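Local coordinates for glutamine cyclotransferase (Porphyromonas gingivalis W83, PDB 6QQL), which probably catalyses the zinc-dependent cyclisation of N-terminal glutamine residues of peptides to pyroglutamate, at residues A[28-33]-A[296-301]; A[79-84]-A[168-173]; A[126-131]-A[281-286]; A[212-217]-A[251-256]. All blocks are in the same frame, centred on the assembly; numbering follows the deposited sequence.

Contact 1: residues A[28-33]-A[296-301]; sequences FSADSA and VLDAVG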
loop_
_atom_site.group_PDB
_atom_site.type_symbol
_atom_site.label_atom_id
_atom_site.label_comp_id
_atom_site.label_asym_id
_atom_site.label_seq_id
_atom_site.Cartn_x
_atom_site.Cartn_y
_atom_site.Cartn_z
ATOM N N PHE A 28 -1.938 -0.114 17.919
ATOM C CA PHE A 28 -2.536 -0.589 16.684
ATOM C C PHE A 28 -3.336 -1.860 16.924
ATOM O O PHE A 28 -2.828 -2.817 17.511
ATOM C CB PHE A 28 -1.429 -0.820 15.674
ATOM C CG PHE A 28 -1.881 -1.357 14.365
ATOM C CD1 PHE A 28 -2.031 -2.726 14.179
ATOM C CD2 PHE A 28 -2.056 -0.501 13.277
ATOM C CE1 PHE A 28 -2.407 -3.225 12.950
ATOM C CE2 PHE A 28 -2.421 -0.993 12.022
ATOM C CZ PHE A 28 -2.603 -2.355 11.861
ATOM N N SER A 29 -4.554 -1.902 16.410
ATOM C CA SER A 29 -5.400 -3.080 16.556
ATOM C C SER A 29 -5.363 -3.864 15.254
ATOM O O SER A 29 -5.796 -3.368 14.209
ATOM C CB SER A 29 -6.838 -2.724 16.887
ATOM O OG SER A 29 -7.657 -3.810 16.472
ATOM N N ALA A 30 -4.800 -5.068 15.305
ATOM C CA ALA A 30 -4.797 -5.900 14.112
ATOM C C ALA A 30 -6.183 -6.473 13.810
ATOM O O ALA A 30 -6.501 -6.727 12.634
ATOM C CB ALA A 30 -3.756 -7.000 14.267
ATOM N N ASP A 31 -7.029 -6.658 14.835
ATOM C CA ASP A 31 -8.372 -7.165 14.567
ATOM C C ASP A 31 -9.139 -6.207 13.675
ATOM O O ASP A 31 -9.761 -6.617 12.687
ATOM C CB ASP A 31 -9.143 -7.410 15.860
ATOM C CG ASP A 31 -8.715 -8.673 16.558
ATOM O OD1 ASP A 31 -8.284 -9.626 15.862
ATOM O OD2 ASP A 31 -8.880 -8.729 17.799
ATOM N N SER A 32 -9.086 -4.919 14.005
ATOM C CA SER A 32 -9.649 -3.895 13.133
ATOM C C SER A 32 -9.024 -3.957 11.736
ATOM O O SER A 32 -9.735 -3.992 10.722
ATOM C CB SER A 32 -9.445 -2.518 13.774
ATOM O OG SER A 32 -9.679 -1.477 12.838
ATOM N N ALA A 33 -7.688 -3.959 11.663
ATOM C CA ALA A 33 -7.025 -4.038 10.364
ATOM C C ALA A 33 -7.480 -5.263 9.578
ATOM O O ALA A 33 -7.724 -5.171 8.369
ATOM C CB ALA A 33 -5.510 -4.045 10.535
ATOM N N VAL A 296 0.881 -11.017 11.106
ATOM C CA VAL A 296 1.649 -10.252 10.141
ATOM C C VAL A 296 1.052 -8.857 9.989
ATOM O O VAL A 296 1.778 -7.859 9.974
ATOM C CB VAL A 296 1.731 -11.014 8.811
ATOM C CG1 VAL A 296 2.621 -10.297 7.852
ATOM C CG2 VAL A 296 2.293 -12.371 9.059
ATOM N N LEU A 297 -0.279 -8.751 9.912
ATOM C CA LEU A 297 -0.888 -7.418 9.951
ATOM C C LEU A 297 -0.440 -6.629 11.181
ATOM O O LEU A 297 -0.111 -5.440 11.066
ATOM C CB LEU A 297 -2.419 -7.499 9.876
ATOM C CG LEU A 297 -2.961 -7.935 8.507
ATOM C CD1 LEU A 297 -4.448 -8.086 8.507
ATOM C CD2 LEU A 297 -2.529 -6.943 7.457
ATOM N N ASP A 298 -0.390 -7.275 12.363
ATOM C CA ASP A 298 0.004 -6.556 13.585
ATOM C C ASP A 298 1.441 -6.046 13.487
ATOM O O ASP A 298 1.714 -4.888 13.822
ATOM C CB ASP A 298 -0.176 -7.439 14.839
ATOM C CG ASP A 298 0.107 -6.686 16.175
ATOM O OD1 ASP A 298 -0.605 -5.730 16.529
ATOM O OD2 ASP A 298 1.074 -7.039 16.884
ATOM N N ALA A 299 2.364 -6.883 12.999
ATOM C CA ALA A 299 3.769 -6.489 12.931
ATOM C C ALA A 299 3.957 -5.238 12.088
ATOM O O ALA A 299 4.540 -4.250 12.548
ATOM C CB ALA A 299 4.606 -7.625 12.357
ATOM N N VAL A 300 3.468 -5.264 10.848
ATOM C CA VAL A 300 3.589 -4.098 9.979
ATOM C C VAL A 300 2.883 -2.912 10.602
ATOM O O VAL A 300 3.449 -1.815 10.708
ATOM C CB VAL A 300 3.015 -4.389 8.585
ATOM C CG1 VAL A 300 3.016 -3.098 7.764
ATOM C CG2 VAL A 300 3.791 -5.497 7.885
ATOM N N GLY A 301 1.615 -3.113 10.983
ATOM C CA GLY A 301 0.824 -2.032 11.554
ATOM C C GLY A 301 1.438 -1.426 12.800
ATOM O O GLY A 301 1.605 -0.207 12.899
#
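Phe28 and Gly301 meet where the approach to helix 30-42, near the start of the modelled chain, lies against helix 294-311, near its end. The phenyl ring is laid directly on the helix backbone: Gly301 CA sits over the ring centre in a CH-pi contact, 3.4 Å from the centroid of the Phe28 ring and 13° off the ring normal. Because Gly301 has no side chain, the aromatic face can come this close. Phe28 CG stands anti to the backbone N (chi1 178°), which extends the ring away from its own backbone and onto helix 294-311; its CE1 lies 3.7 Å from Leu297 O, one helical turn before Gly301. Ala30 CB abuts Asp298 CB at 3.7 Å, while Leu297 CD1 extends to Ala33 C, 4.3 Å away. Ser29 caps helix 30-42, its OG accepting from Ser32 N at 3.1 Å. The carboxylate of Asp298 is turned to the rim of the phenyl ring, OD1 near the ring plane and 3.8 Å from Phe28 O; OD2 is hydrogen-bonded to Tyr237 OH, and Phe28 N to Glu302 OE1. Helix 131-149 adds Val140 against both Phe28 and Leu297. Asp26, Phe28, Asp298 and Glu302 are magnesium-site residues in a structure of this protein, although no magnesium is bound here; the contact thus combines CH-pi packing of Phe28 on a helical glycine with a site where magnesium would probably link the two chain ends.

Contact 2: residues A[79-84]-A[168-173]; sequences KAHDGT and YGSYGD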
loop_
_atom_site.group_PDB
_atom_site.type_symbol
_atom_site.label_atom_id
_atom_site.label_comp_id
_atom_site.label_asym_id
_atom_site.label_seq_id
_atom_site.Cartn_x
_atom_site.Cartn_y
_atom_site.Cartn_z
ATOM N N LYS A 79 -5.152 5.320 -20.387
ATOM C CA LYS A 79 -5.193 4.160 -21.264
ATOM C C LYS A 79 -4.101 3.192 -20.847
ATOM O O LYS A 79 -2.977 3.604 -20.545
ATOM C CB LYS A 79 -5.057 4.509 -22.752
ATOM C CG LYS A 79 -5.434 3.281 -23.592
ATOM C CD LYS A 79 -5.644 3.500 -25.091
ATOM C CE LYS A 79 -4.371 3.840 -25.841
ATOM N NZ LYS A 79 -4.661 4.148 -27.274
ATOM N N ALA A 80 -4.455 1.910 -20.792
ATOM C CA ALA A 80 -3.551 0.883 -20.317
ATOM C C ALA A 80 -2.674 0.413 -21.469
ATOM O O ALA A 80 -2.826 0.844 -22.614
ATOM C CB ALA A 80 -4.338 -0.276 -19.712
ATOM N N HIS A 81 -1.757 -0.507 -21.156
ATOM C CA HIS A 81 -0.842 -1.035 -22.163
ATOM C C HIS A 81 -1.589 -1.670 -23.334
ATOM O O HIS A 81 -1.184 -1.508 -24.492
ATOM C CB HIS A 81 0.095 -2.039 -21.507
ATOM C CG HIS A 81 -0.583 -3.316 -21.139
ATOM N ND1 HIS A 81 -1.682 -3.354 -20.308
ATOM C CD2 HIS A 81 -0.351 -4.595 -21.517
ATOM C CE1 HIS A 81 -2.085 -4.606 -20.174
ATOM N NE2 HIS A 81 -1.293 -5.379 -20.894
ATOM N N ASP A 82 -2.686 -2.386 -23.051
ATOM C CA ASP A 82 -3.502 -3.067 -24.052
ATOM C C ASP A 82 -4.734 -2.260 -24.442
ATOM O O ASP A 82 -5.763 -2.839 -24.810
ATOM C CB ASP A 82 -3.926 -4.463 -23.575
ATOM C CG ASP A 82 -4.941 -4.438 -22.415
ATOM O OD1 ASP A 82 -5.358 -3.344 -21.972
ATOM O OD2 ASP A 82 -5.341 -5.533 -21.955
ATOM N N GLY A 83 -4.664 -0.934 -24.324
ATOM C CA GLY A 83 -5.673 -0.063 -24.889
ATOM C C GLY A 83 -6.959 0.091 -24.107
ATOM O O GLY A 83 -7.780 0.939 -24.478
ATOM N N THR A 84 -7.190 -0.704 -23.065
ATOM C CA THR A 84 -8.349 -0.460 -22.213
ATOM C C THR A 84 -8.270 0.938 -21.596
ATOM O O THR A 84 -7.212 1.373 -21.139
ATOM C CB THR A 84 -8.424 -1.520 -21.119
ATOM O OG1 THR A 84 -8.068 -2.796 -21.669
ATOM C CG2 THR A 84 -9.829 -1.588 -20.540
ATOM N N TYR A 168 -2.440 -3.275 -13.265
ATOM C CA TYR A 168 -3.079 -3.597 -14.547
ATOM C C TYR A 168 -2.094 -3.925 -15.661
ATOM O O TYR A 168 -2.520 -4.408 -16.717
ATOM C CB TYR A 168 -3.979 -2.439 -15.028
ATOM C CG TYR A 168 -5.206 -2.865 -15.835
ATOM C CD1 TYR A 168 -6.389 -3.263 -15.197
ATOM C CD2 TYR A 168 -5.199 -2.847 -17.226
ATOM C CE1 TYR A 168 -7.524 -3.640 -15.925
ATOM C CE2 TYR A 168 -6.332 -3.227 -17.966
ATOM C CZ TYR A 168 -7.485 -3.620 -17.308
ATOM O OH TYR A 168 -8.594 -3.990 -18.040
ATOM N N GLY A 169 -0.803 -3.694 -15.453
ATOM C CA GLY A 169 0.174 -3.840 -16.508
ATOM C C GLY A 169 0.363 -5.270 -16.988
ATOM O O GLY A 169 -0.353 -6.201 -16.617
ATOM N N SER A 170 1.336 -5.422 -17.888
ATOM C CA SER A 170 1.808 -6.717 -18.351
ATOM C C SER A 170 3.262 -6.903 -17.941
ATOM O O SER A 170 3.977 -5.950 -17.615
ATOM C CB SER A 170 1.683 -6.861 -19.863
ATOM O OG SER A 170 2.489 -5.904 -20.509
ATOM N N TYR A 171 3.705 -8.153 -17.983
ATOM C CA TYR A 171 4.999 -8.450 -17.388
ATOM C C TYR A 171 6.167 -7.936 -18.228
ATOM O O TYR A 171 7.185 -7.512 -17.669
ATOM C CB TYR A 171 5.086 -9.943 -17.111
ATOM C CG TYR A 171 4.062 -10.361 -16.078
ATOM C CD1 TYR A 171 4.149 -9.915 -14.754
ATOM C CD2 TYR A 171 3.017 -11.202 -16.414
ATOM C CE1 TYR A 171 3.207 -10.288 -13.802
ATOM C CE2 TYR A 171 2.075 -11.591 -15.467
ATOM C CZ TYR A 171 2.176 -11.132 -14.167
ATOM O OH TYR A 171 1.232 -11.538 -13.248
ATOM N N GLY A 172 6.054 -7.942 -19.538
ATOM C CA GLY A 172 7.255 -7.495 -20.218
ATOM C C GLY A 172 7.385 -5.994 -20.399
ATOM O O GLY A 172 8.249 -5.543 -21.159
ATOM N N ASP A 173 6.552 -5.205 -19.707
ATOM C CA ASP A 173 6.461 -3.749 -19.887
ATOM C C ASP A 173 6.391 -3.103 -18.501
ATOM O O ASP A 173 5.303 -2.917 -17.956
ATOM C CB ASP A 173 5.240 -3.410 -20.731
ATOM C CG ASP A 173 5.128 -1.929 -21.053
ATOM O OD1 ASP A 173 5.998 -1.126 -20.621
ATOM O OD2 ASP A 173 4.124 -1.567 -21.706
#
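His81 lies against the backbone at Ser170, and Ala80, Asp82 and Thr84 gather round the ring of Tyr168. The His81 imidazole is carried over its own backbone, CG lying between the N and the carbonyl carbon (chi1 72°). One ring face receives Ser170 N, 4.0 Å above the plane and over the centre; Asp82 CB backs the opposite face. Ser170 also touches the ring with its side chain, OG approaching His81 CD2 to 3.3 Å. At the other end of the imidazole, His81 CE1 is 3.5 Å from Tyr168 O. The tyrosine ring meets Ala80 CB obliquely, 3.7 Å from Tyr168 CD2, and turns its edge to Asp82 OD1 and Thr84 OG1, with the Asp82 carboxylate tilted 77° to the ring. That carboxylate is folded back on its own turn: Asp82 OD1 accepts from Thr84 OG1 at 2.8 Å, from above the carboxylate plane, and more weakly from Thr84 N. Thr84 CG2 reaches Tyr168 OH at 3.7 Å. The type I turn Ala80 to Gly83, with Gly83 at positive phi, makes a G1-bulge hairpin tip between strands 70-79 and 85-95. It packs on the loop from strand 157-163 to helix 179-186, and Leu86 of strand 85-95 also touches Tyr168.

Contact 3: residues A[126-131]-A[281-286]; sequences ETFDGA and HWHTQR. With ZN (zinc ion), chain C.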
loop_
_atom_site.group_PDB
_atom_site.type_symbol
_atom_site.label_atom_id
_atom_site.label_comp_id
_atom_site.label_asym_id
_atom_site.label_seq_id
_atom_site.Cartn_x
_atom_site.Cartn_y
_atom_site.Cartn_z
ATOM N N GLU A 126 -9.330 -15.966 -15.094
ATOM C CA GLU A 126 -10.301 -15.711 -14.036
ATOM C C GLU A 126 -9.767 -14.729 -12.997
ATOM O O GLU A 126 -8.597 -14.340 -13.006
ATOM C CB GLU A 126 -10.728 -17.026 -13.373
ATOM C CG GLU A 126 -11.080 -18.110 -14.381
ATOM C CD GLU A 126 -12.384 -17.814 -15.133
ATOM O OE1 GLU A 126 -13.374 -17.414 -14.480
ATOM O OE2 GLU A 126 -12.412 -17.946 -16.379
ATOM N N THR A 127 -10.668 -14.290 -12.123
ATOM C CA THR A 127 -10.376 -13.257 -11.141
ATOM C C THR A 127 -10.050 -13.848 -9.765
ATOM O O THR A 127 -10.328 -15.020 -9.474
ATOM C CB THR A 127 -11.549 -12.275 -11.032
ATOM O OG1 THR A 127 -12.693 -12.940 -10.478
ATOM C CG2 THR A 127 -11.889 -11.720 -12.392
ATOM N N PHE A 128 -9.409 -13.021 -8.931
ATOM C CA PHE A 128 -9.062 -13.403 -7.566
ATOM C C PHE A 128 -9.359 -12.239 -6.621
ATOM O O PHE A 128 -9.683 -11.132 -7.050
ATOM C CB PHE A 128 -7.597 -13.867 -7.462
ATOM C CG PHE A 128 -6.581 -12.777 -7.668
ATOM C CD1 PHE A 128 -6.298 -12.299 -8.936
ATOM C CD2 PHE A 128 -5.870 -12.257 -6.588
ATOM C CE1 PHE A 128 -5.339 -11.303 -9.120
ATOM C CE2 PHE A 128 -4.915 -11.268 -6.769
ATOM C CZ PHE A 128 -4.650 -10.793 -8.035
ATOM N N ASP A 129 -9.268 -12.506 -5.315
ATOM C CA ASP A 129 -9.741 -11.553 -4.316
ATOM C C ASP A 129 -8.732 -10.445 -4.040
ATOM O O ASP A 129 -9.126 -9.337 -3.653
ATOM C CB ASP A 129 -10.061 -12.269 -3.000
ATOM C CG ASP A 129 -11.357 -13.075 -3.054
ATOM O OD1 ASP A 129 -12.108 -12.979 -4.056
ATOM O OD2 ASP A 129 -11.619 -13.805 -2.066
ATOM N N GLY A 130 -7.437 -10.736 -4.185
ATOM C CA GLY A 130 -6.389 -9.800 -3.834
ATOM C C GLY A 130 -6.481 -9.310 -2.402
ATOM O O GLY A 130 -6.337 -8.112 -2.135
ATOM N N ALA A 131 -6.706 -10.222 -1.462
ATOM C CA ALA A 131 -6.744 -9.812 -0.069
ATOM C C ALA A 131 -5.389 -9.262 0.370
ATOM O O ALA A 131 -5.321 -8.239 1.064
ATOM C CB ALA A 131 -7.196 -10.976 0.813
ATOM N N HIS A 281 1.212 -16.975 -3.165
ATOM C CA HIS A 281 -0.169 -16.589 -3.411
ATOM C C HIS A 281 -0.285 -15.463 -4.425
ATOM O O HIS A 281 -1.409 -15.123 -4.826
ATOM C CB HIS A 281 -0.814 -16.155 -2.099
ATOM C CG HIS A 281 -0.185 -14.932 -1.522
ATOM N ND1 HIS A 281 1.140 -14.889 -1.155
ATOM C CD2 HIS A 281 -0.680 -13.695 -1.291
ATOM C CE1 HIS A 281 1.431 -13.682 -0.706
ATOM N NE2 HIS A 281 0.343 -12.939 -0.775
ATOM N N TRP A 282 0.842 -14.907 -4.859
ATOM C CA TRP A 282 0.847 -13.681 -5.650
ATOM C C TRP A 282 0.228 -13.905 -7.025
ATOM O O TRP A 282 0.618 -14.821 -7.751
ATOM C CB TRP A 282 2.282 -13.182 -5.776
ATOM C CG TRP A 282 2.508 -12.105 -6.741
ATOM C CD1 TRP A 282 2.106 -10.808 -6.627
ATOM C CD2 TRP A 282 3.243 -12.199 -7.972
ATOM N NE1 TRP A 282 2.518 -10.094 -7.727
ATOM C CE2 TRP A 282 3.225 -10.920 -8.564
ATOM C CE3 TRP A 282 3.911 -13.240 -8.631
ATOM C CZ2 TRP A 282 3.857 -10.652 -9.789
ATOM C CZ3 TRP A 282 4.526 -12.973 -9.857
ATOM C CH2 TRP A 282 4.497 -11.686 -10.414
ATOM N N HIS A 283 -0.743 -13.060 -7.372
ATOM C CA HIS A 283 -1.448 -13.145 -8.649
ATOM C C HIS A 283 -1.934 -14.573 -8.889
ATOM O O HIS A 283 -1.815 -15.144 -9.975
ATOM C CB HIS A 283 -0.567 -12.626 -9.777
ATOM C CG HIS A 283 -0.280 -11.163 -9.656
ATOM N ND1 HIS A 283 0.610 -10.504 -10.472
ATOM C CD2 HIS A 283 -0.764 -10.230 -8.801
ATOM C CE1 HIS A 283 0.664 -9.233 -10.124
ATOM N NE2 HIS A 283 -0.158 -9.038 -9.110
ATOM N N THR A 284 -2.569 -15.105 -7.849
ATOM C CA THR A 284 -2.924 -16.501 -7.683
ATOM C C THR A 284 -4.259 -16.531 -6.956
ATOM O O THR A 284 -4.520 -15.692 -6.092
ATOM C CB THR A 284 -1.832 -17.231 -6.877
ATOM O OG1 THR A 284 -0.746 -17.607 -7.732
ATOM C CG2 THR A 284 -2.358 -18.428 -6.097
ATOM N N GLN A 285 -5.098 -17.501 -7.303
ATOM C CA GLN A 285 -6.394 -17.610 -6.650
ATOM C C GLN A 285 -6.267 -17.748 -5.134
ATOM O O GLN A 285 -7.227 -17.452 -4.423
ATOM C CB GLN A 285 -7.152 -18.789 -7.255
ATOM C CG GLN A 285 -8.658 -18.614 -7.343
ATOM C CD GLN A 285 -9.358 -19.879 -7.863
ATOM O OE1 GLN A 285 -8.705 -20.901 -8.117
ATOM N NE2 GLN A 285 -10.689 -19.812 -8.026
ATOM N N ARG A 286 -5.106 -18.182 -4.623
ATOM C CA ARG A 286 -4.871 -18.253 -3.179
ATOM C C ARG A 286 -4.684 -16.880 -2.536
ATOM O O ARG A 286 -4.713 -16.789 -1.305
ATOM C CB ARG A 286 -3.664 -19.145 -2.861
ATOM C CG ARG A 286 -3.968 -20.636 -2.636
ATOM C CD ARG A 286 -4.411 -21.300 -3.944
ATOM N NE ARG A 286 -3.376 -21.288 -4.980
ATOM C CZ ARG A 286 -3.531 -21.749 -6.223
ATOM N NH1 ARG A 286 -4.684 -22.294 -6.597
ATOM N NH2 ARG A 286 -2.517 -21.677 -7.087
HETATM ZN ZN ZN C . -0.092 -7.326 -7.929
HETATM O O HOH W 1 -9.144 -15.478 -4.962
#
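Phe128 packs in turn on His283, Thr284 and Gln285. Ahead of these, His281 bonds to Asp132 through NE2, tying its loop to the start of helix 131-149. Trp282 follows, its indole over one face of the next imidazole, NE1 lying 3.1 Å above the centre of the His283 ring. His283 presents NE2 to the zinc ion at 2.1 Å; its ND1 is probably hydrogen-bonded to Tyr171 OH, a second-shell contact that would help fix the rotation of the ring. His283 CD2 lies 4.0 Å from Phe128 CZ, the two side chains crossing at a slant. With Asp133 and Asp167, this histidine forms the zinc site, consistent with the single-zinc centre of type II glutaminyl cyclases, built on the M28 zinc-peptidase fold; Gly130 is the N-cap of the helix that carries Asp133. At Thr284 the backbone takes over, its carbonyl O sitting 3.7 Å from Phe128 CD2. The phenyl ring reaches both neighbours because CG stands between the backbone N and the carbonyl carbon (chi1 69°). Gln285 presents its CA to Phe128 CB, 4.0 Å away, while Asp118 accepts from its N. A water donates to Gln285 O at 2.8 Å and accepts from Asp129 N at 3.0 Å.

Contact 4: residues A[212-217]-A[251-256]; sequences YWEYFS and DDHVPV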
loop_
_atom_site.group_PDB
_atom_site.type_symbol
_atom_site.label_atom_id
_atom_site.label_comp_id
_atom_site.label_asym_id
_atom_site.label_seq_id
_atom_site.Cartn_x
_atom_site.Cartn_y
_atom_site.Cartn_z
ATOM N N TYR A 212 12.373 -7.737 3.509
ATOM C CA TYR A 212 13.770 -7.380 3.331
ATOM C C TYR A 212 13.875 -5.966 2.785
ATOM O O TYR A 212 12.882 -5.339 2.426
ATOM C CB TYR A 212 14.468 -8.361 2.387
ATOM C CG TYR A 212 14.462 -9.785 2.874
ATOM C CD1 TYR A 212 15.465 -10.264 3.709
ATOM C CD2 TYR A 212 13.459 -10.663 2.494
ATOM C CE1 TYR A 212 15.463 -11.583 4.151
ATOM C CE2 TYR A 212 13.450 -11.980 2.927
ATOM C CZ TYR A 212 14.448 -12.438 3.759
ATOM O OH TYR A 212 14.425 -13.749 4.200
ATOM N N TRP A 213 15.105 -5.457 2.755
ATOM C CA TRP A 213 15.408 -4.147 2.179
ATOM C C TRP A 213 15.210 -4.166 0.659
ATOM O O TRP A 213 16.039 -4.724 -0.069
ATOM C CB TRP A 213 16.841 -3.736 2.507
ATOM C CG TRP A 213 17.177 -3.647 3.956
ATOM C CD1 TRP A 213 16.338 -3.332 4.978
ATOM C CD2 TRP A 213 18.473 -3.848 4.542
ATOM N NE1 TRP A 213 17.028 -3.338 6.172
ATOM C CE2 TRP A 213 18.339 -3.645 5.930
ATOM C CE3 TRP A 213 19.737 -4.185 4.024
ATOM C CZ2 TRP A 213 19.415 -3.755 6.807
ATOM C CZ3 TRP A 213 20.808 -4.304 4.900
ATOM C CH2 TRP A 213 20.638 -4.086 6.276
ATOM N N GLU A 214 14.121 -3.555 0.182
ATOM C CA GLU A 214 13.945 -3.319 -1.246
ATOM C C GLU A 214 15.032 -2.371 -1.729
ATOM O O GLU A 214 15.347 -1.380 -1.054
ATOM C CB GLU A 214 12.564 -2.719 -1.521
ATOM C CG GLU A 214 12.143 -2.732 -2.985
ATOM C CD GLU A 214 12.751 -1.588 -3.804
ATOM O OE1 GLU A 214 13.247 -1.862 -4.921
ATOM O OE2 GLU A 214 12.734 -0.425 -3.342
ATOM N N TYR A 215 15.611 -2.678 -2.906
ATOM C CA TYR A 215 16.838 -1.998 -3.324
ATOM C C TYR A 215 16.648 -0.489 -3.441
ATOM O O TYR A 215 17.432 0.288 -2.883
ATOM C CB TYR A 215 17.377 -2.559 -4.633
ATOM C CG TYR A 215 18.613 -1.775 -5.064
ATOM C CD1 TYR A 215 19.802 -1.884 -4.353
ATOM C CD2 TYR A 215 18.587 -0.915 -6.158
ATOM C CE1 TYR A 215 20.922 -1.163 -4.719
ATOM C CE2 TYR A 215 19.710 -0.198 -6.537
ATOM C CZ TYR A 215 20.876 -0.319 -5.812
ATOM O OH TYR A 215 22.004 0.403 -6.175
ATOM N N PHE A 216 15.649 -0.054 -4.211
ATOM C CA PHE A 216 15.417 1.377 -4.408
ATOM C C PHE A 216 15.150 2.071 -3.074
ATOM O O PHE A 216 15.651 3.180 -2.813
ATOM C CB PHE A 216 14.263 1.575 -5.390
ATOM C CG PHE A 216 14.511 0.941 -6.726
ATOM C CD1 PHE A 216 15.752 1.078 -7.357
ATOM C CD2 PHE A 216 13.524 0.180 -7.353
ATOM C CE1 PHE A 216 16.009 0.468 -8.601
ATOM C CE2 PHE A 216 13.768 -0.432 -8.593
ATOM C CZ PHE A 216 15.025 -0.285 -9.217
ATOM N N SER A 217 14.375 1.418 -2.209
ATOM C CA SER A 217 14.130 1.956 -0.878
ATOM C C SER A 217 15.436 2.153 -0.129
ATOM O O SER A 217 15.684 3.228 0.435
ATOM C CB SER A 217 13.206 1.012 -0.125
ATOM O OG SER A 217 12.213 0.536 -1.008
ATOM N N ASP A 251 7.661 -0.409 -7.815
ATOM C CA ASP A 251 6.423 -0.312 -7.061
ATOM C C ASP A 251 6.002 1.152 -7.013
ATOM O O ASP A 251 6.682 2.039 -7.540
ATOM C CB ASP A 251 6.586 -0.910 -5.661
ATOM C CG ASP A 251 5.298 -1.485 -5.131
ATOM O OD1 ASP A 251 4.224 -1.019 -5.552
ATOM O OD2 ASP A 251 5.350 -2.401 -4.287
ATOM N N ASP A 252 4.873 1.413 -6.353
ATOM C CA ASP A 252 4.350 2.772 -6.326
ATOM C C ASP A 252 5.335 3.757 -5.735
ATOM O O ASP A 252 5.201 4.955 -5.986
ATOM C CB ASP A 252 3.026 2.848 -5.562
ATOM C CG ASP A 252 1.900 2.184 -6.325
ATOM O OD1 ASP A 252 1.848 2.395 -7.572
ATOM O OD2 ASP A 252 1.073 1.487 -5.680
ATOM N N HIS A 253 6.310 3.288 -4.949
ATOM C CA HIS A 253 7.244 4.224 -4.334
ATOM C C HIS A 253 8.233 4.771 -5.351
ATOM O O HIS A 253 8.635 5.941 -5.255
ATOM C CB HIS A 253 7.975 3.569 -3.158
ATOM C CG HIS A 253 8.864 2.426 -3.543
ATOM N ND1 HIS A 253 8.439 1.379 -4.334
ATOM C CD2 HIS A 253 10.148 2.147 -3.208
ATOM C CE1 HIS A 253 9.430 0.520 -4.492
ATOM N NE2 HIS A 253 10.477 0.961 -3.818
ATOM N N VAL A 254 8.552 3.998 -6.387
ATOM C CA VAL A 254 9.548 4.458 -7.351
ATOM C C VAL A 254 9.128 5.747 -8.048
ATOM O O VAL A 254 9.898 6.722 -8.004
ATOM C CB VAL A 254 9.890 3.339 -8.346
ATOM C CG1 VAL A 254 10.758 3.925 -9.448
ATOM C CG2 VAL A 254 10.569 2.196 -7.615
ATOM N N PRO A 255 7.944 5.842 -8.677
ATOM C CA PRO A 255 7.576 7.129 -9.315
ATOM C C PRO A 255 7.627 8.298 -8.363
ATOM O O PRO A 255 8.031 9.392 -8.775
ATOM C CB PRO A 255 6.145 6.895 -9.821
ATOM C CG PRO A 255 5.997 5.411 -9.891
ATOM C CD PRO A 255 6.873 4.835 -8.822
ATOM N N VAL A 256 7.275 8.085 -7.091
ATOM C CA VAL A 256 7.279 9.168 -6.112
ATOM C C VAL A 256 8.700 9.672 -5.865
ATOM O O VAL A 256 8.937 10.883 -5.736
ATOM C CB VAL A 256 6.583 8.710 -4.814
ATOM C CG1 VAL A 256 6.628 9.794 -3.752
ATOM C CG2 VAL A 256 5.127 8.359 -5.105
#
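Glu214 and His253 approach from opposite directions, the carboxylate and imidazole planes 81° apart. The bond between them, His253 NE2 to Glu214 OE2, is 2.7 Å long and nearly straight at 167°. The acceptor lies in the plane of the imidazole, but the N-H meets the carboxylate steeply from above its plane. Glu214 takes up this position with CG anti to its backbone N and a bend at chi2 (-81°), which brings the carboxylate back over the start of helix 215-220, where it is the N-cap. There Glu214 OE1 accepts from Phe216 N at 3.1 Å. Glu214 OE2 accepts from Ser217 N at 2.7 Å and, on its anti lone pair, from Ser217 OG at 2.6 Å. Beside this polar knot, Phe216 CD2 packs on Val254 CG2 at 3.6 Å, the two side chains set obliquely; the same methyl lies 3.7 Å above the His253 ring plane, toward its rim. Three donors thus grip the buried OE2, and Leu249 N adds a second bond to OE1. Together with the helix N-terminus they would be expected to stabilise an ionised Glu214, so that one carboxylate both caps its helix and ties it to helix 253-260.

In the fold
Contacts 1, 3 and 4 are buried, whereas contact 2 lies at the surface, across the chain's centre from contact 1 with about 33 Å between their centres. Contacts 1 and 4 each involve a helix start capped by a side chain, but the first joins its helices by apolar and CH-pi packing and the second by a His-carboxylate bond. Contacts 2 and 3 are loop against loop, and they touch: residues 168-173 and 281-286 meet near the zinc. Only contact 3 contains a zinc ligand, and a water links its segments. Helix 131-149 connects the interior contacts 1 and 3, packing on the former and starting at the latter.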